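Local coordinates for protein ornithine decarboxylase (PDB 4AIB) that probably catalyses the pyridoxal 5'-phosphate-dependent decarboxylation of L-ornithine to putrescine, acting as a homodimer whose active sites take residues from both subunits, at residues V50-A55 / L71-D76; E126-A131 / K173-N178; I287-G292 / P346-G351. All blocks are in the same frame, centred on the assembly; numbering follows the deposited sequence.

Contact 1: residues V50-A55 / L71-D76; sequences VRPCFA and LGCGFD
A beta-alpha-beta crossover brings the strand Val50-Ala55 beside Gly74-Asp76, with helix 62-70 as the connection between these neighbouring parallel strands. Along the backbone the donor comes from the second strand (Gly74), then the first (Phe54), then the second again (Asp76), as in a parallel ladder. Gly74 N donates to Pro52 O (2.8 Å). Phe54 N then turns to Gly74 O at 3.1 Å, and Asp76 N closes the ladder on Phe54 O at 2.8 Å with an N-H...O angle of 162°.

Gly74 sits level with Cys53, and its bare CA allows the thiol to lie across the backbone, with Cys53 SG 3.7 Å from Gly74 CA. One step on, Asp76 CB packs against Ala55 CA, while Asp76 OD1 has a weak hydrogen bond to Ser99. Near the start of the ladder, Cys73 SG touches Pro52 CG, 3.8 Å away.

Arg51 works outside the ladder. Its chain is extended from CG to NE, with CG anti to the backbone N (chi1 -176°), and this carries the guanidinium alongside the turn before the second strand. There NE and NH2 both make weak bonds to Gly72 O, the nearer being NE at 3.1 Å, while NH1 is salt-bridged to Asp95. Gly72 itself, with positive phi, is the C-prime residue of the Schellman motif that ends helix 62-70. On the helix-facing side, Phe54 and Cys73 meet Leu68 and Phe75 meets Val65.

Ala55 lies close to Lys57, the predicted attachment point of pyridoxal phosphate. Parallel strands joined through a covering helix, with the cofactor lysine just past a strand end, are characteristic of the TIM-barrel domain of class-II (fold type III) decarboxylases.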
ATOM      1  N   VAL A  50       2.402 -33.364   2.862  1.00 30.89           N
ATOM      2  CA  VAL A  50       1.870 -32.098   2.352  1.00 28.73           C
ATOM      3  C   VAL A  50       2.960 -31.291   1.644  1.00 28.27           C
ATOM      4  O   VAL A  50       3.894 -30.794   2.280  1.00 27.00           O
ATOM      5  CB  VAL A  50       1.206 -31.253   3.467  1.00 26.52           C
ATOM      6  CG1 VAL A  50       0.576 -29.994   2.886  1.00 21.72           C
ATOM      7  CG2 VAL A  50       0.156 -32.068   4.210  1.00 25.03           C
ATOM      8  N   ARG A  51       2.830 -31.173   0.324  1.00 29.13           N
ATOM      9  CA  ARG A  51       3.775 -30.416  -0.494  1.00 30.09           C
ATOM     10  C   ARG A  51       3.459 -28.919  -0.436  1.00 29.59           C
ATOM     11  O   ARG A  51       2.319 -28.517  -0.690  1.00 26.52           O
ATOM     12  CB  ARG A  51       3.752 -30.909  -1.945  1.00 31.63           C
ATOM     13  CG  ARG A  51       4.783 -30.240  -2.842  1.00 34.47           C
ATOM     14  CD  ARG A  51       4.505 -30.488  -4.314  1.00 35.30           C
ATOM     15  NE  ARG A  51       5.339 -29.638  -5.163  1.00 38.15           N
ATOM     16  CZ  ARG A  51       5.370 -29.689  -6.493  1.00 38.86           C
ATOM     17  NH1 ARG A  51       4.613 -30.556  -7.154  1.00 40.86           N
ATOM     18  NH2 ARG A  51       6.167 -28.869  -7.165  1.00 39.84           N
ATOM     19  N   PRO A  52       4.469 -28.090  -0.107  1.00 30.14           N
ATOM     20  CA  PRO A  52       4.254 -26.648  -0.006  1.00 32.37           C
ATOM     21  C   PRO A  52       4.226 -25.944  -1.364  1.00 33.77           C
ATOM     22  O   PRO A  52       5.131 -26.123  -2.182  1.00 34.05           O
ATOM     23  CB  PRO A  52       5.448 -26.173   0.825  1.00 30.03           C
ATOM     24  CG  PRO A  52       6.526 -27.161   0.540  1.00 28.46           C
ATOM     25  CD  PRO A  52       5.856 -28.471   0.232  1.00 30.61           C
ATOM     26  N   CYS A  53       3.176 -25.163  -1.595  1.00 36.26           N
ATOM     27  CA  CYS A  53       3.086 -24.319  -2.779  1.00 38.07           C
ATOM     28  C   CYS A  53       3.161 -22.861  -2.347  1.00 38.13           C
ATOM     29  O   CYS A  53       2.217 -22.327  -1.762  1.00 38.43           O
ATOM     30  CB  CYS A  53       1.796 -24.597  -3.556  1.00 38.96           C
ATOM     31  SG  CYS A  53       1.633 -26.301  -4.138  1.00 38.27           S
ATOM     32  N   PHE A  54       4.298 -22.230  -2.631  1.00 36.09           N
ATOM     33  CA  PHE A  54       4.571 -20.871  -2.169  1.00 35.73           C
ATOM     34  C   PHE A  54       3.633 -19.835  -2.777  1.00 36.96           C
ATOM     35  O   PHE A  54       3.459 -19.775  -3.997  1.00 33.80           O
ATOM     36  CB  PHE A  54       6.031 -20.489  -2.442  1.00 34.64           C
ATOM     37  CG  PHE A  54       6.365 -19.065  -2.083  1.00 34.58           C
ATOM     38  CD1 PHE A  54       6.464 -18.672  -0.750  1.00 35.53           C
ATOM     39  CD2 PHE A  54       6.591 -18.118  -3.078  1.00 32.44           C
ATOM     40  CE1 PHE A  54       6.775 -17.362  -0.418  1.00 36.42           C
ATOM     41  CE2 PHE A  54       6.902 -16.806  -2.751  1.00 33.32           C
ATOM     42  CZ  PHE A  54       6.995 -16.428  -1.420  1.00 35.47           C
ATOM     43  N   ALA A  55       3.035 -19.025  -1.907  1.00 38.99           N
ATOM     44  CA  ALA A  55       2.213 -17.897  -2.328  1.00 40.40           C
ATOM     45  C   ALA A  55       3.109 -16.789  -2.871  1.00 41.19           C
ATOM     46  O   ALA A  55       3.739 -16.052  -2.108  1.00 42.46           O
ATOM     47  CB  ALA A  55       1.363 -17.392  -1.171  1.00 39.40           C
ATOM     48  N   LEU A  71      13.853 -26.032  -4.991  1.00 25.81           N
ATOM     49  CA  LEU A  71      13.813 -26.874  -3.796  1.00 23.98           C
ATOM     50  C   LEU A  71      12.566 -27.767  -3.737  1.00 22.47           C
ATOM     51  O   LEU A  71      12.322 -28.437  -2.730  1.00 20.99           O
ATOM     52  CB  LEU A  71      13.935 -26.020  -2.528  1.00 23.90           C
ATOM     53  CG  LEU A  71      15.326 -25.464  -2.195  1.00 23.22           C
ATOM     54  CD1 LEU A  71      15.222 -24.278  -1.249  1.00 22.17           C
ATOM     55  CD2 LEU A  71      16.238 -26.539  -1.618  1.00 23.67           C
ATOM     56  N   GLY A  72      11.787 -27.766  -4.819  1.00 21.49           N
ATOM     57  CA  GLY A  72      10.652 -28.677  -4.965  1.00 22.80           C
ATOM     58  C   GLY A  72       9.286 -28.109  -4.623  1.00 21.94           C
ATOM     59  O   GLY A  72       8.283 -28.828  -4.678  1.00 20.25           O
ATOM     60  N   CYS A  73       9.240 -26.827  -4.270  1.00 21.89           N
ATOM     61  CA  CYS A  73       7.982 -26.170  -3.918  1.00 21.86           C
ATOM     62  C   CYS A  73       7.102 -25.930  -5.137  1.00 20.86           C
ATOM     63  O   CYS A  73       7.602 -25.661  -6.234  1.00 21.39           O
ATOM     64  CB  CYS A  73       8.239 -24.842  -3.202  1.00 22.30           C
ATOM     65  SG  CYS A  73       8.874 -25.007  -1.519  1.00 22.92           S
ATOM     66  N   GLY A  74       5.791 -26.034  -4.930  1.00 21.74           N
ATOM     67  CA  GLY A  74       4.807 -25.664  -5.944  1.00 23.83           C
ATOM     68  C   GLY A  74       4.609 -24.160  -5.957  1.00 25.13           C
ATOM     69  O   GLY A  74       5.335 -23.426  -5.279  1.00 22.94           O
ATOM     70  N   PHE A  75       3.627 -23.692  -6.720  1.00 27.09           N
ATOM     71  CA  PHE A  75       3.407 -22.254  -6.858  1.00 31.22           C
ATOM     72  C   PHE A  75       1.948 -21.844  -6.744  1.00 33.11           C
ATOM     73  O   PHE A  75       1.080 -22.383  -7.433  1.00 33.81           O
ATOM     74  CB  PHE A  75       4.018 -21.738  -8.161  1.00 32.21           C
ATOM     75  CG  PHE A  75       5.511 -21.864  -8.213  1.00 36.09           C
ATOM     76  CD1 PHE A  75       6.323 -20.912  -7.609  1.00 36.01           C
ATOM     77  CD2 PHE A  75       6.109 -22.947  -8.852  1.00 37.06           C
ATOM     78  CE1 PHE A  75       7.702 -21.031  -7.647  1.00 37.09           C
ATOM     79  CE2 PHE A  75       7.488 -23.070  -8.896  1.00 37.95           C
ATOM     80  CZ  PHE A  75       8.284 -22.110  -8.293  1.00 38.39           C
ATOM     81  N   ASP A  76       1.700 -20.879  -5.864  1.00 34.17           N
ATOM     82  CA  ASP A  76       0.369 -20.347  -5.621  1.00 33.39           C
ATOM     83  C   ASP A  76       0.264 -18.939  -6.203  1.00 33.42           C
ATOM     84  O   ASP A  76       0.823 -17.984  -5.657  1.00 34.04           O
ATOM     85  CB  ASP A  76       0.083 -20.331  -4.119  1.00 33.53           C
ATOM     86  CG  ASP A  76      -1.375 -20.106  -3.810  1.00 35.36           C
ATOM     87  OD1 ASP A  76      -2.200 -20.940  -4.232  1.00 38.88           O
ATOM     88  OD2 ASP A  76      -1.696 -19.094  -3.152  1.00 33.20           O
TER

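Contact 2: residues E126-A131 / K173-N178; sequences EVQKIA and KDKGLN
Val127 meets Leu177 where two peripheral parts of the TIM barrel pack together: helix 124-133, on the outside of the barrel, and the turn that leads from helix 164-174 into strand 179-184. That turn is a Schellman motif with Gly176 at positive phi, and it places Lys175 and Leu177, the residues before and after the glycine, facing the first helix.

Taken in order, the first helix offers a sequence of different surfaces. Val127 gives one methyl, CG1, which lies anti to its backbone N (chi1 176°) and touches Leu177 CD1 at 3.7 Å, the two side chains crossing obliquely. The same Leu177 CD1 also lies against the carbonyl of Val127. Gln128 comes next, and its CG brushes Lys175 CE at 4.1 Å, aliphatic part against aliphatic part. Their polar ends then converge on one carboxylate oxygen, Glu171 OE2, to which Gln128 NE2 is hydrogen-bonded and Lys175 NZ salt-bridged.

Lys129 takes no part in the packing against 173-178. NZ meets Glu126 OE1 on its syn side at 2.9 Å, tilted about 30° out of the carboxylate plane, forming a salt bridge within the helix, and it is also hydrogen-bonded to Lys103 O and to His274 O of the second subunit. The helix thus packs within its own chain through Val127 and Ala131, while Lys129 also reaches the second subunit. Ile130 contributes little across the contact, its CG2 being only loosely near Leu177 CD2; it also packs on Thr119, Val121 and Ile139.

Ala131 directs its methyl toward the second segment, where it meets both Lys175 and Leu177. The Lys175 chain is bent at chi2 (-75°), which keeps its methylenes along this methyl, and Ala131 CB lies 3.8 Å from both Lys175 CD and Leu177 CD1.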
ATOM      1  N   GLU A 126     -18.622 -18.297 -10.923  1.00 33.76           N
ATOM      2  CA  GLU A 126     -17.263 -18.645 -11.343  1.00 31.74           C
ATOM      3  C   GLU A 126     -17.193 -20.037 -11.971  1.00 30.98           C
ATOM      4  O   GLU A 126     -16.351 -20.289 -12.834  1.00 29.85           O
ATOM      5  CB  GLU A 126     -16.288 -18.541 -10.167  1.00 30.66           C
ATOM      6  CG  GLU A 126     -14.832 -18.326 -10.567  1.00 29.36           C
ATOM      7  CD  GLU A 126     -14.516 -16.891 -10.957  1.00 30.22           C
ATOM      8  OE1 GLU A 126     -15.313 -15.983 -10.640  1.00 32.89           O
ATOM      9  OE2 GLU A 126     -13.457 -16.665 -11.578  1.00 26.88           O
ATOM     10  N   VAL A 127     -18.075 -20.932 -11.525  1.00 30.00           N
ATOM     11  CA  VAL A 127     -18.233 -22.251 -12.138  1.00 30.50           C
ATOM     12  C   VAL A 127     -18.671 -22.077 -13.594  1.00 32.05           C
ATOM     13  O   VAL A 127     -18.124 -22.715 -14.498  1.00 32.14           O
ATOM     14  CB  VAL A 127     -19.261 -23.123 -11.374  1.00 29.90           C
ATOM     15  CG1 VAL A 127     -19.488 -24.451 -12.079  1.00 28.54           C
ATOM     16  CG2 VAL A 127     -18.804 -23.369  -9.946  1.00 30.17           C
ATOM     17  N   GLN A 128     -19.650 -21.197 -13.803  1.00 32.32           N
ATOM     18  CA  GLN A 128     -20.174 -20.883 -15.131  1.00 31.92           C
ATOM     19  C   GLN A 128     -19.155 -20.121 -15.976  1.00 31.50           C
ATOM     20  O   GLN A 128     -19.064 -20.333 -17.187  1.00 31.75           O
ATOM     21  CB  GLN A 128     -21.470 -20.074 -15.015  1.00 30.43           C
ATOM     22  CG  GLN A 128     -22.618 -20.822 -14.351  1.00 29.82           C
ATOM     23  CD  GLN A 128     -23.779 -19.921 -13.970  1.00 29.93           C
ATOM     24  OE1 GLN A 128     -23.630 -18.704 -13.850  1.00 31.19           O
ATOM     25  NE2 GLN A 128     -24.945 -20.521 -13.767  1.00 29.45           N
ATOM     26  N   LYS A 129     -18.398 -19.238 -15.324  1.00 30.87           N
ATOM     27  CA  LYS A 129     -17.337 -18.461 -15.967  1.00 30.41           C
ATOM     28  C   LYS A 129     -16.264 -19.385 -16.539  1.00 29.34           C
ATOM     29  O   LYS A 129     -15.787 -19.180 -17.657  1.00 26.71           O
ATOM     30  CB  LYS A 129     -16.713 -17.489 -14.959  1.00 30.73           C
ATOM     31  CG  LYS A 129     -15.646 -16.566 -15.534  1.00 31.88           C
ATOM     32  CD  LYS A 129     -14.910 -15.795 -14.446  1.00 31.55           C
ATOM     33  CE  LYS A 129     -15.757 -14.671 -13.864  1.00 31.76           C
ATOM     34  NZ  LYS A 129     -15.083 -14.007 -12.715  1.00 32.32           N
ATOM     35  N   ILE A 130     -15.897 -20.398 -15.759  1.00 29.64           N
ATOM     36  CA  ILE A 130     -14.913 -21.392 -16.177  1.00 27.71           C
ATOM     37  C   ILE A 130     -15.487 -22.288 -17.275  1.00 29.13           C
ATOM     38  O   ILE A 130     -14.808 -22.578 -18.259  1.00 29.09           O
ATOM     39  CB  ILE A 130     -14.399 -22.212 -14.969  1.00 20.00           C
ATOM     40  CG1 ILE A 130     -13.429 -21.360 -14.144  1.00 20.00           C
ATOM     41  CG2 ILE A 130     -13.716 -23.499 -15.416  1.00 20.00           C
ATOM     42  CD1 ILE A 130     -13.207 -21.857 -12.733  1.00 20.00           C
ATOM     43  N   ALA A 131     -16.746 -22.690 -17.117  1.00 29.44           N
ATOM     44  CA  ALA A 131     -17.426 -23.547 -18.092  1.00 30.13           C
ATOM     45  C   ALA A 131     -17.583 -22.889 -19.466  1.00 30.64           C
ATOM     46  O   ALA A 131     -17.680 -23.581 -20.481  1.00 29.67           O
ATOM     47  CB  ALA A 131     -18.783 -23.981 -17.559  1.00 27.81           C
ATOM     48  N   LYS A 173     -21.184 -30.300 -11.535  1.00 29.37           N
ATOM     49  CA  LYS A 173     -21.654 -31.534 -12.164  1.00 26.65           C
ATOM     50  C   LYS A 173     -22.539 -31.253 -13.381  1.00 24.17           C
ATOM     51  O   LYS A 173     -22.410 -31.915 -14.413  1.00 23.72           O
ATOM     52  CB  LYS A 173     -22.411 -32.406 -11.153  1.00 28.20           C
ATOM     53  CG  LYS A 173     -22.545 -33.860 -11.581  1.00 27.89           C
ATOM     54  CD  LYS A 173     -23.608 -34.603 -10.788  1.00 27.54           C
ATOM     55  CE  LYS A 173     -23.859 -35.976 -11.394  1.00 31.10           C
ATOM     56  NZ  LYS A 173     -24.905 -36.752 -10.672  1.00 31.32           N
ATOM     57  N   ASP A 174     -23.430 -30.271 -13.251  1.00 23.34           N
ATOM     58  CA  ASP A 174     -24.358 -29.908 -14.326  1.00 25.45           C
ATOM     59  C   ASP A 174     -23.651 -29.287 -15.530  1.00 27.90           C
ATOM     60  O   ASP A 174     -24.156 -29.356 -16.650  1.00 29.21           O
ATOM     61  CB  ASP A 174     -25.451 -28.966 -13.809  1.00 27.13           C
ATOM     62  CG  ASP A 174     -26.367 -29.628 -12.790  1.00 29.27           C
ATOM     63  OD1 ASP A 174     -26.256 -30.855 -12.582  1.00 28.18           O
ATOM     64  OD2 ASP A 174     -27.198 -28.915 -12.188  1.00 28.52           O
ATOM     65  N   LYS A 175     -22.489 -28.685 -15.291  1.00 30.00           N
ATOM     66  CA  LYS A 175     -21.682 -28.110 -16.367  1.00 30.62           C
ATOM     67  C   LYS A 175     -20.642 -29.100 -16.897  1.00 31.00           C
ATOM     68  O   LYS A 175     -19.939 -28.812 -17.869  1.00 31.06           O
ATOM     69  CB  LYS A 175     -21.014 -26.808 -15.909  1.00 29.87           C
ATOM     70  CG  LYS A 175     -21.967 -25.629 -15.749  1.00 30.97           C
ATOM     71  CD  LYS A 175     -22.393 -25.052 -17.093  1.00 29.18           C
ATOM     72  CE  LYS A 175     -23.416 -23.938 -16.931  1.00 29.82           C
ATOM     73  NZ  LYS A 175     -24.760 -24.448 -16.538  1.00 30.69           N
ATOM     74  N   GLY A 176     -20.559 -30.264 -16.253  1.00 31.18           N
ATOM     75  CA  GLY A 176     -19.644 -31.334 -16.657  1.00 32.61           C
ATOM     76  C   GLY A 176     -18.181 -30.954 -16.531  1.00 33.02           C
ATOM     77  O   GLY A 176     -17.381 -31.236 -17.425  1.00 33.69           O
ATOM     78  N   LEU A 177     -17.837 -30.318 -15.416  1.00 33.86           N
ATOM     79  CA  LEU A 177     -16.483 -29.824 -15.188  1.00 32.99           C
ATOM     80  C   LEU A 177     -15.696 -30.734 -14.252  1.00 33.09           C
ATOM     81  O   LEU A 177     -16.278 -31.485 -13.466  1.00 34.10           O
ATOM     82  CB  LEU A 177     -16.522 -28.395 -14.637  1.00 32.28           C
ATOM     83  CG  LEU A 177     -17.170 -27.326 -15.523  1.00 31.77           C
ATOM     84  CD1 LEU A 177     -17.524 -26.096 -14.704  1.00 30.24           C
ATOM     85  CD2 LEU A 177     -16.273 -26.950 -16.693  1.00 31.66           C
ATOM     86  N   ASN A 178     -14.371 -30.659 -14.347  1.00 33.38           N
ATOM     87  CA  ASN A 178     -13.480 -31.469 -13.523  1.00 35.70           C
ATOM     88  C   ASN A 178     -13.251 -30.841 -12.153  1.00 36.28           C
ATOM     89  O   ASN A 178     -12.925 -29.655 -12.052  1.00 38.11           O
ATOM     90  CB  ASN A 178     -12.135 -31.686 -14.228  1.00 39.06           C
ATOM     91  CG  ASN A 178     -12.288 -32.200 -15.650  1.00 42.25           C
ATOM     92  OD1 ASN A 178     -11.693 -31.657 -16.582  1.00 43.65           O
ATOM     93  ND2 ASN A 178     -13.086 -33.251 -15.826  1.00 41.25           N
TER

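Contact 3: residues I287-G292 / P346-G351; sequences IEYTSG and PEMEPG
Tyr289 reaches across to Met348 and is held there by its hydroxyl and one face of its ring. The backbone amide Met348 N donates to Tyr289 OH over 2.8 Å, with a nearly straight N-H...O angle of 164°, so the tyrosine hydroxyl serves as acceptor for a loop amide. The methionine then folds back upon the ring. A bend at chi3 (-75°) swings its terminal methyl over the ring centre, Met348 CE standing 3.7 Å from the centroid as a CH-pi contact. Met348 SD sits farther above the same face, at 5.0 Å, and completes a Met-aromatic pair. Nearer the chain, Met348 CB touches Tyr289 CE1 at 3.6 Å, while Met348 O lies in the ring plane at its edge.

Beside this pair, Ile287 CD1 rests on Glu347 CG at 3.9 Å, the two side chains crossing at about a right angle. It is the aliphatic part of the exposed glutamate that meets the isoleucine.

The contact belongs to the beta domain that accompanies the TIM barrel in this family. Strand 284-291 presents Ile287 and Tyr289 on one face of a mixed sheet, and the loop between strands 341-346 and 354-360 runs over them.

Farther out, Tyr289 is fixed by backbone bonds to Ile328 and Tyr330 of the adjoining parallel strand. Lys276 packs against both Ile287 and Tyr289, and its NZ is hydrogen-bonded to Met348 O. The loop is further held by Asp353, whose OD2 accepts a hydrogen bond from Glu349 N.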
ATOM      1  N   ILE A 287      13.982   9.497  21.932  1.00 51.93           N
ATOM      2  CA  ILE A 287      14.629   9.969  20.708  1.00 48.93           C
ATOM      3  C   ILE A 287      13.939   9.423  19.459  1.00 49.05           C
ATOM      4  O   ILE A 287      13.877   8.211  19.250  1.00 48.42           O
ATOM      5  CB  ILE A 287      16.140   9.638  20.679  1.00 20.00           C
ATOM      6  CG1 ILE A 287      16.788   9.927  22.040  1.00 20.00           C
ATOM      7  CG2 ILE A 287      16.830  10.438  19.580  1.00 20.00           C
ATOM      8  CD1 ILE A 287      18.182   9.359  22.210  1.00 20.00           C
ATOM      9  N   GLU A 288      13.424  10.335  18.638  1.00 48.60           N
ATOM     10  CA  GLU A 288      12.755   9.980  17.388  1.00 49.08           C
ATOM     11  C   GLU A 288      13.752   9.870  16.239  1.00 48.45           C
ATOM     12  O   GLU A 288      14.638  10.712  16.090  1.00 49.56           O
ATOM     13  CB  GLU A 288      11.670  11.005  17.047  1.00 50.37           C
ATOM     14  CG  GLU A 288      10.407  10.883  17.888  1.00 53.90           C
ATOM     15  CD  GLU A 288       9.502  12.097  17.775  1.00 54.05           C
ATOM     16  OE1 GLU A 288       9.238  12.545  16.639  1.00 52.49           O
ATOM     17  OE2 GLU A 288       9.043  12.600  18.824  1.00 53.76           O
ATOM     18  N   TYR A 289      13.598   8.825  15.432  1.00 47.02           N
ATOM     19  CA  TYR A 289      14.475   8.598  14.288  1.00 46.09           C
ATOM     20  C   TYR A 289      13.687   8.460  12.994  1.00 47.84           C
ATOM     21  O   TYR A 289      12.531   8.033  12.998  1.00 48.79           O
ATOM     22  CB  TYR A 289      15.343   7.358  14.513  1.00 42.59           C
ATOM     23  CG  TYR A 289      16.335   7.500  15.645  1.00 40.52           C
ATOM     24  CD1 TYR A 289      17.572   8.112  15.443  1.00 39.80           C
ATOM     25  CD2 TYR A 289      16.040   7.018  16.920  1.00 40.28           C
ATOM     26  CE1 TYR A 289      18.484   8.244  16.478  1.00 41.11           C
ATOM     27  CE2 TYR A 289      16.945   7.145  17.962  1.00 39.96           C
ATOM     28  CZ  TYR A 289      18.165   7.757  17.735  1.00 41.06           C
ATOM     29  OH  TYR A 289      19.067   7.886  18.767  1.00 41.26           O
ATOM     30  N   THR A 290      14.318   8.836  11.888  1.00 47.96           N
ATOM     31  CA  THR A 290      13.703   8.699  10.577  1.00 47.24           C
ATOM     32  C   THR A 290      14.544   7.763   9.716  1.00 47.35           C
ATOM     33  O   THR A 290      15.654   8.101   9.291  1.00 46.40           O
ATOM     34  CB  THR A 290      13.486  10.068   9.904  1.00 48.48           C
ATOM     35  OG1 THR A 290      12.802  10.933  10.817  1.00 48.28           O
ATOM     36  CG2 THR A 290      12.652   9.924   8.637  1.00 48.03           C
ATOM     37  N   SER A 291      13.998   6.573   9.490  1.00 48.38           N
ATOM     38  CA  SER A 291      14.681   5.509   8.771  1.00 49.93           C
ATOM     39  C   SER A 291      14.399   5.577   7.274  1.00 51.83           C
ATOM     40  O   SER A 291      13.321   5.999   6.861  1.00 49.70           O
ATOM     41  CB  SER A 291      14.244   4.158   9.324  1.00 50.82           C
ATOM     42  OG  SER A 291      14.813   3.108   8.578  1.00 50.56           O
ATOM     43  N   GLY A 292      15.369   5.135   6.476  1.00 56.21           N
ATOM     44  CA  GLY A 292      15.325   5.247   5.014  1.00 61.58           C
ATOM     45  C   GLY A 292      14.059   4.777   4.317  1.00 65.58           C
ATOM     46  O   GLY A 292      14.026   3.684   3.750  1.00 65.67           O
ATOM     47  N   PRO A 346      20.223   2.509  21.821  1.00 39.06           N
ATOM     48  CA  PRO A 346      21.201   3.523  22.227  1.00 38.91           C
ATOM     49  C   PRO A 346      21.107   4.766  21.343  1.00 40.70           C
ATOM     50  O   PRO A 346      20.563   4.692  20.238  1.00 42.30           O
ATOM     51  CB  PRO A 346      22.543   2.818  22.012  1.00 37.88           C
ATOM     52  CG  PRO A 346      22.275   1.808  20.950  1.00 36.59           C
ATOM     53  CD  PRO A 346      20.867   1.343  21.187  1.00 37.97           C
ATOM     54  N   GLU A 347      21.619   5.894  21.831  1.00 41.71           N
ATOM     55  CA  GLU A 347      21.606   7.141  21.066  1.00 42.78           C
ATOM     56  C   GLU A 347      22.408   6.976  19.777  1.00 42.29           C
ATOM     57  O   GLU A 347      23.572   6.570  19.805  1.00 42.76           O
ATOM     58  CB  GLU A 347      22.154   8.306  21.898  1.00 45.02           C
ATOM     59  CG  GLU A 347      21.917   9.677  21.275  1.00 47.41           C
ATOM     60  CD  GLU A 347      22.619  10.802  22.016  1.00 48.08           C
ATOM     61  OE1 GLU A 347      23.751  10.592  22.505  1.00 47.92           O
ATOM     62  OE2 GLU A 347      22.040  11.905  22.100  1.00 47.60           O
ATOM     63  N   MET A 348      21.767   7.286  18.654  1.00 41.78           N
ATOM     64  CA  MET A 348      22.363   7.082  17.339  1.00 41.37           C
ATOM     65  C   MET A 348      22.634   8.396  16.615  1.00 42.69           C
ATOM     66  O   MET A 348      21.992   9.411  16.888  1.00 43.41           O
ATOM     67  CB  MET A 348      21.472   6.178  16.484  1.00 40.91           C
ATOM     68  CG  MET A 348      21.409   4.736  16.965  1.00 40.56           C
ATOM     69  SD  MET A 348      20.311   3.694  15.987  1.00 44.50           S
ATOM     70  CE  MET A 348      18.700   4.243  16.549  1.00 44.43           C
ATOM     71  N   GLU A 349      23.594   8.362  15.694  1.00 43.83           N
ATOM     72  CA  GLU A 349      23.959   9.521  14.889  1.00 43.54           C
ATOM     73  C   GLU A 349      23.596   9.264  13.425  1.00 42.21           C
ATOM     74  O   GLU A 349      24.121   8.331  12.812  1.00 41.62           O
ATOM     75  CB  GLU A 349      25.455   9.818  15.036  1.00 47.00           C
ATOM     76  CG  GLU A 349      25.927  11.100  14.363  1.00 51.65           C
ATOM     77  CD  GLU A 349      27.411  11.353  14.559  1.00 54.46           C
ATOM     78  OE1 GLU A 349      27.860  11.428  15.724  1.00 56.38           O
ATOM     79  OE2 GLU A 349      28.130  11.485  13.546  1.00 55.21           O
ATOM     80  N   PRO A 350      22.685  10.086  12.864  1.00 42.37           N
ATOM     81  CA  PRO A 350      22.253   9.934  11.472  1.00 42.36           C
ATOM     82  C   PRO A 350      23.404  10.143  10.491  1.00 42.27           C
ATOM     83  O   PRO A 350      24.130  11.136  10.584  1.00 42.22           O
ATOM     84  CB  PRO A 350      21.196  11.034  11.303  1.00 42.54           C
ATOM     85  CG  PRO A 350      20.751  11.359  12.687  1.00 43.51           C
ATOM     86  CD  PRO A 350      21.972  11.185  13.537  1.00 42.87           C
ATOM     87  N   GLY A 351      23.563   9.200   9.566  1.00 42.69           N
ATOM     88  CA  GLY A 351      24.669   9.220   8.614  1.00 44.69           C
ATOM     89  C   GLY A 351      25.810   8.310   9.034  1.00 46.15           C
ATOM     90  O   GLY A 351      26.685   7.986   8.229  1.00 47.54           O
TER

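Overall arrangement
Contacts 1 and 2 lie in the same barrel domain, one in its wall and one at its outer layer, with centres 26 Å apart. Contact 3 belongs to the beta domain, about 40 Å between centres from contact 1 and 58 Å from contact 2, which lies on the opposite side of the chain's centre from it. Contact 1 alone adjoins the probable cofactor site, Ala55 and Lys57 being about 5 Å apart between side chains. Contacts 2 and 3 are instead related through the dimer. Phe102 and Tyr105 neighbour contact 2 within a chain; Phe102 of the second subunit packs on Thr290 of contact 3, and its Tyr105 makes a weak hydrogen bond to Pro350.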